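Local coordinates for protein glycosyl hydrolase, family 8 (Clostridium perfringens, PDB 3REN) that acts as an alpha-amylase of an (alpha/alpha)6-barrel fold, probably cleaving alpha-glucosidic bonds in starch-like polysaccharides, at residues S132-Y135 and K136-I140; M179-L182 and S183-D186. One frame throughout, in Å; residues are numbered along the deposited sequence. Where two conformers were deposited one is given.

Contact 1 (S132-Y135 and K136-I140)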
loop_
_atom_site.group_PDB
_atom_site.type_symbol
_atom_site.label_atom_id
_atom_site.label_comp_id
_atom_site.label_asym_id
_atom_site.label_seq_id
_atom_site.Cartn_x
_atom_site.Cartn_y
_atom_site.Cartn_z
ATOM N N SER A 132 -17.170 16.856 2.333
ATOM C CA SER A 132 -17.502 16.932 0.924
ATOM C C SER A 132 -18.164 15.642 0.479
ATOM O O SER A 132 -17.463 14.674 0.172
ATOM C CB SER A 132 -16.256 17.132 0.071
ATOM O OG SER A 132 -15.904 18.498 0.017
ATOM N N PHE A 133 -19.503 15.644 0.411
ATOM C CA PHE A 133 -20.258 14.451 0.077
ATOM C C PHE A 133 -19.812 13.830 -1.260
ATOM O O PHE A 133 -20.000 12.630 -1.453
ATOM C CB PHE A 133 -21.740 14.785 -0.058
ATOM C CG PHE A 133 -22.054 15.512 -1.329
ATOM C CD1 PHE A 133 -22.409 14.805 -2.483
ATOM C CD2 PHE A 133 -21.934 16.901 -1.400
ATOM C CE1 PHE A 133 -22.646 15.480 -3.685
ATOM C CE2 PHE A 133 -22.174 17.599 -2.605
ATOM C CZ PHE A 133 -22.534 16.882 -3.742
ATOM N N TYR A 134 -19.300 14.653 -2.193
ATOM C CA TYR A 134 -18.953 14.191 -3.537
ATOM C C TYR A 134 -17.960 13.003 -3.488
ATOM O O TYR A 134 -18.190 11.979 -4.144
ATOM C CB TYR A 134 -18.386 15.320 -4.422
ATOM C CG TYR A 134 -18.195 14.846 -5.830
ATOM C CD1 TYR A 134 -19.226 14.954 -6.772
ATOM C CD2 TYR A 134 -17.009 14.206 -6.212
ATOM C CE1 TYR A 134 -19.058 14.471 -8.063
ATOM C CE2 TYR A 134 -16.842 13.700 -7.485
ATOM C CZ TYR A 134 -17.850 13.835 -8.406
ATOM O OH TYR A 134 -17.660 13.344 -9.675
ATOM N N TYR A 135 -16.881 13.167 -2.707
ATOM C CA TYR A 135 -15.935 12.092 -2.436
ATOM C C TYR A 135 -16.617 10.799 -1.957
ATOM O O TYR A 135 -16.290 9.703 -2.434
ATOM C CB TYR A 135 -14.932 12.542 -1.372
ATOM C CG TYR A 135 -14.099 13.761 -1.739
ATOM C CD1 TYR A 135 -13.482 13.852 -2.976
ATOM C CD2 TYR A 135 -13.903 14.811 -0.820
ATOM C CE1 TYR A 135 -12.715 14.948 -3.312
ATOM C CE2 TYR A 135 -13.110 15.935 -1.150
ATOM C CZ TYR A 135 -12.528 15.993 -2.394
ATOM O OH TYR A 135 -11.742 17.081 -2.772
ATOM N N LYS A 136 -17.557 10.938 -1.019
ATOM C CA LYS A 136 -18.252 9.803 -0.412
ATOM C C LYS A 136 -19.140 9.090 -1.454
ATOM O O LYS A 136 -19.134 7.864 -1.536
ATOM C CB LYS A 136 -19.097 10.280 0.790
ATOM C CG LYS A 136 -19.838 9.215 1.570
ATOM C CD LYS A 136 -20.717 9.857 2.650
ATOM C CE LYS A 136 -21.725 8.869 3.197
ATOM N NZ LYS A 136 -22.600 9.485 4.250
ATOM N N PHE A 137 -19.884 9.860 -2.241
ATOM C CA PHE A 137 -20.765 9.293 -3.254
ATOM C C PHE A 137 -19.968 8.570 -4.316
ATOM O O PHE A 137 -20.370 7.510 -4.788
ATOM C CB PHE A 137 -21.613 10.392 -3.944
ATOM C CG PHE A 137 -22.804 10.828 -3.146
ATOM C CD1 PHE A 137 -22.846 10.629 -1.775
ATOM C CD2 PHE A 137 -23.892 11.448 -3.767
ATOM C CE1 PHE A 137 -23.968 11.023 -1.029
ATOM C CE2 PHE A 137 -24.996 11.871 -3.015
ATOM C CZ PHE A 137 -25.025 11.641 -1.650
ATOM N N TYR A 138 -18.843 9.158 -4.692
ATOM C CA TYR A 138 -17.989 8.539 -5.685
ATOM C C TYR A 138 -17.410 7.227 -5.108
ATOM O O TYR A 138 -17.423 6.207 -5.793
ATOM C CB TYR A 138 -16.908 9.516 -6.137
ATOM C CG TYR A 138 -16.347 9.163 -7.506
ATOM C CD1 TYR A 138 -16.793 9.835 -8.657
ATOM C CD2 TYR A 138 -15.347 8.178 -7.653
ATOM C CE1 TYR A 138 -16.281 9.544 -9.904
ATOM C CE2 TYR A 138 -14.827 7.876 -8.925
ATOM C CZ TYR A 138 -15.306 8.555 -10.029
ATOM O OH TYR A 138 -14.834 8.251 -11.287
ATOM N N ALA A 139 -16.952 7.244 -3.859
ATOM C CA ALA A 139 -16.505 6.004 -3.169
ATOM C C ALA A 139 -17.553 4.885 -3.136
ATOM O O ALA A 139 -17.232 3.702 -3.336
ATOM C CB ALA A 139 -16.050 6.319 -1.754
ATOM N N ILE A 140 -18.797 5.262 -2.888
ATOM C CA ILE A 140 -19.940 4.360 -2.923
ATOM C C ILE A 140 -20.160 3.706 -4.273
ATOM O O ILE A 140 -20.419 2.508 -4.354
ATOM C CB ILE A 140 -21.219 5.110 -2.414
ATOM C CG1 ILE A 140 -21.116 5.294 -0.904
ATOM C CG2 ILE A 140 -22.544 4.376 -2.827
ATOM C CD1 ILE A 140 -21.955 6.466 -0.324
#
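Phe133 and Phe137 form an edge-to-face aromatic pair one turn apart at the start of helix 133-150, one of the helices of the (alpha/alpha)6 barrel. The side chain of Phe137 can be followed outward from the backbone. Its CB rests near the carbonyl oxygens of both Phe133 and Tyr134, its CG lies by Phe133 O and Phe133 CD1, and ring atom CD1 of Phe137 is 3.5 Å from Phe133 O. The other half of the ring, CD2 and CE2, turns to Phe133, whose CD1 is 3.9 Å from Phe137 CD2; CZ at the tip is slightly farther from that same CD1. Phe133 CD1 thus stands over the centre of the Phe137 ring, with the two planes at 73°. Phe133 reaches this position because its CG lies between its own N and carbonyl carbon (chi1 75°), which swings the ring over that of Phe137. In the backbone Phe137 N donates to Phe133 O at 2.9 Å, and the same i to i+4 pattern continues from Tyr138 N to Tyr134 O and from Ala139 N to Tyr135 O.

Tyr134 and Tyr138 run alongside each other and point the same way, CG being anti to the backbone N in both (chi1 -173° in Tyr134). The rings of Tyr138 and Phe85 of helix 78-89 pack edge-to-face, while Tyr134 OH makes a weak hydrogen bond to Lys89 NZ. The buried Tyr135 ring meets Phe81 edge-to-face, and its hydroxyl is hydrogen-bonded to Lys78 NZ, so the tyrosines tie this turn to helix 78-89. The outer end of the Tyr134 ring makes the tyrosine contact: OH lies 3.8 Å and CE2 4.0 Å from Tyr138 CD1.

Contact 2 (M179-L182 and S183-D186)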
loop_
_atom_site.group_PDB
_atom_site.type_symbol
_atom_site.label_atom_id
_atom_site.label_comp_id
_atom_site.label_asym_id
_atom_site.label_seq_id
_atom_site.Cartn_x
_atom_site.Cartn_y
_atom_site.Cartn_z
HETATM N N MSE A 179 -13.236 -1.486 4.816
HETATM C CA MSE A 179 -14.502 -2.218 4.992
HETATM C C MSE A 179 -15.268 -1.733 6.235
HETATM O O MSE A 179 -16.497 -1.701 6.244
HETATM C CB MSE A 179 -14.299 -3.743 5.032
HETATM C CG MSE A 179 -13.814 -4.309 3.706
HETATM SE SE MSE A 179 -13.106 -6.088 4.045
HETATM C CE MSE A 179 -12.391 -6.560 2.308
ATOM N N LYS A 180 -14.536 -1.411 7.290
ATOM C CA LYS A 180 -15.098 -0.801 8.478
ATOM C C LYS A 180 -15.708 0.559 8.124
ATOM O O LYS A 180 -16.878 0.798 8.405
ATOM C CB LYS A 180 -14.009 -0.591 9.513
ATOM C CG LYS A 180 -14.511 0.056 10.817
ATOM C CD LYS A 180 -13.608 -0.319 11.951
ATOM C CE LYS A 180 -14.122 0.300 13.234
ATOM N NZ LYS A 180 -13.342 -0.249 14.348
ATOM N N LEU A 181 -14.990 1.411 7.443
ATOM C CA LEU A 181 -15.580 2.668 7.070
ATOM C C LEU A 181 -16.845 2.449 6.220
ATOM O O LEU A 181 -17.853 3.043 6.478
ATOM C CB LEU A 181 -14.606 3.465 6.270
ATOM C CG LEU A 181 -13.668 4.400 6.970
ATOM C CD1 LEU A 181 -13.840 4.566 8.396
ATOM C CD2 LEU A 181 -12.321 4.457 6.506
ATOM N N LEU A 182 -16.771 1.553 5.250
ATOM C CA LEU A 182 -17.935 1.231 4.413
ATOM C C LEU A 182 -19.175 0.729 5.194
ATOM O O LEU A 182 -20.341 0.999 4.788
ATOM C CB LEU A 182 -17.541 0.214 3.319
ATOM C CG LEU A 182 -16.780 0.814 2.119
ATOM C CD1 LEU A 182 -16.091 -0.275 1.221
ATOM C CD2 LEU A 182 -17.676 1.756 1.296
ATOM N N SER A 183 -18.914 -0.025 6.277
ATOM C CA SER A 183 -19.958 -0.577 7.141
ATOM C C SER A 183 -20.730 0.516 7.849
ATOM O O SER A 183 -21.882 0.329 8.195
ATOM C CB SER A 183 -19.349 -1.509 8.192
ATOM O OG SER A 183 -18.639 -2.559 7.575
ATOM N N GLN A 184 -20.074 1.653 8.070
ATOM C CA GLN A 184 -20.696 2.803 8.746
ATOM C C GLN A 184 -21.650 3.536 7.826
ATOM O O GLN A 184 -22.568 4.225 8.281
ATOM C CB GLN A 184 -19.627 3.773 9.247
ATOM C CG GLN A 184 -18.949 3.274 10.503
ATOM C CD GLN A 184 -17.522 3.739 10.647
ATOM O OE1 GLN A 184 -17.102 4.731 10.037
ATOM N NE2 GLN A 184 -16.754 3.024 11.472
ATOM N N VAL A 185 -21.416 3.391 6.526
ATOM C CA VAL A 185 -22.321 3.900 5.503
ATOM C C VAL A 185 -23.435 2.873 5.254
ATOM O O VAL A 185 -24.616 3.231 5.274
ATOM C CB VAL A 185 -21.551 4.253 4.190
ATOM C CG1 VAL A 185 -22.498 4.820 3.136
ATOM C CG2 VAL A 185 -20.420 5.253 4.493
ATOM N N ASP A 186 -23.068 1.603 5.062
ATOM C CA ASP A 186 -24.042 0.549 4.753
ATOM C C ASP A 186 -23.737 -0.816 5.374
ATOM O O ASP A 186 -22.658 -1.396 5.156
ATOM C CB ASP A 186 -24.175 0.374 3.239
ATOM C CG ASP A 186 -25.519 -0.222 2.847
ATOM O OD1 ASP A 186 -25.855 -1.335 3.316
ATOM O OD2 ASP A 186 -26.248 0.434 2.073
#
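Met179 O, the carbonyl oxygen of a selenomethionine, accepts two hydrogen bonds from Ser183, one from the backbone N at 2.9 Å and, in the conformer described here, one from OG at 2.7 Å. The two donors come from opposite faces of the carbonyl plane. Ser183 OG lies beside its own N and anti to the carbonyl carbon (chi1 -58°), which turns the hydroxyl back along the helix to the preceding turn. Because Ser183 was modelled in two conformers, the hydroxyl bond is less certain than the amide bond. The amide of Ser183 also makes a weak bond to Lys180 O.

These residues form the last turns of helix 176-185 in the (alpha/alpha)6 barrel, where i to i+3 bonds begin to accompany the i to i+4 ones. Gln184 N donates to Leu181 O at 3.1 Å, and its bond to Lys180 O is weak. The Gln184 side chain extends back across the neighbouring turn, and its amide makes van der Waals contacts with aliphatic carbons of two residues: NE2 lies 3.8 Å from Lys180 CG, and OE1 3.7 Å from Leu181 CD1. The lysine itself stretches onward, and its NZ is hydrogen-bonded to Ala244 O. On the buried side Leu182 packs against Ile120 and Leu124 of helix 113-130 and against Trp189 of helix 188-201. Its carbonyl oxygen receives Asp186 N at 2.8 Å, along with a weak bond from Val185 N. Asp186 OD1 in turn caps Lys188 N, at the start of helix 188-201.

How the contacts relate
Contact 1 lies at the beginning of helix 133-150 and contact 2 at the end of helix 176-185, with their centres about 13 Å apart. They meet through Val185: its CG1 is 3.9 Å from Ile140 CD1, and its CG2 is 4.1 Å from Lys136 CE, so one valine packs against two side chains of helix 133-150. Helix 113-130 provides a shared neighbour, taking Tyr135 and Ala139 on Leu123 and Leu182 on Leu124. Both contacts sit well out from the centre of the molecule, their centres about 21 and 20 Å from it. A bound 1,2-ethanediol, probably from the crystallisation liquor, approaches the Leu181 side chain in contact 2, nearest atoms about 3 Å apart.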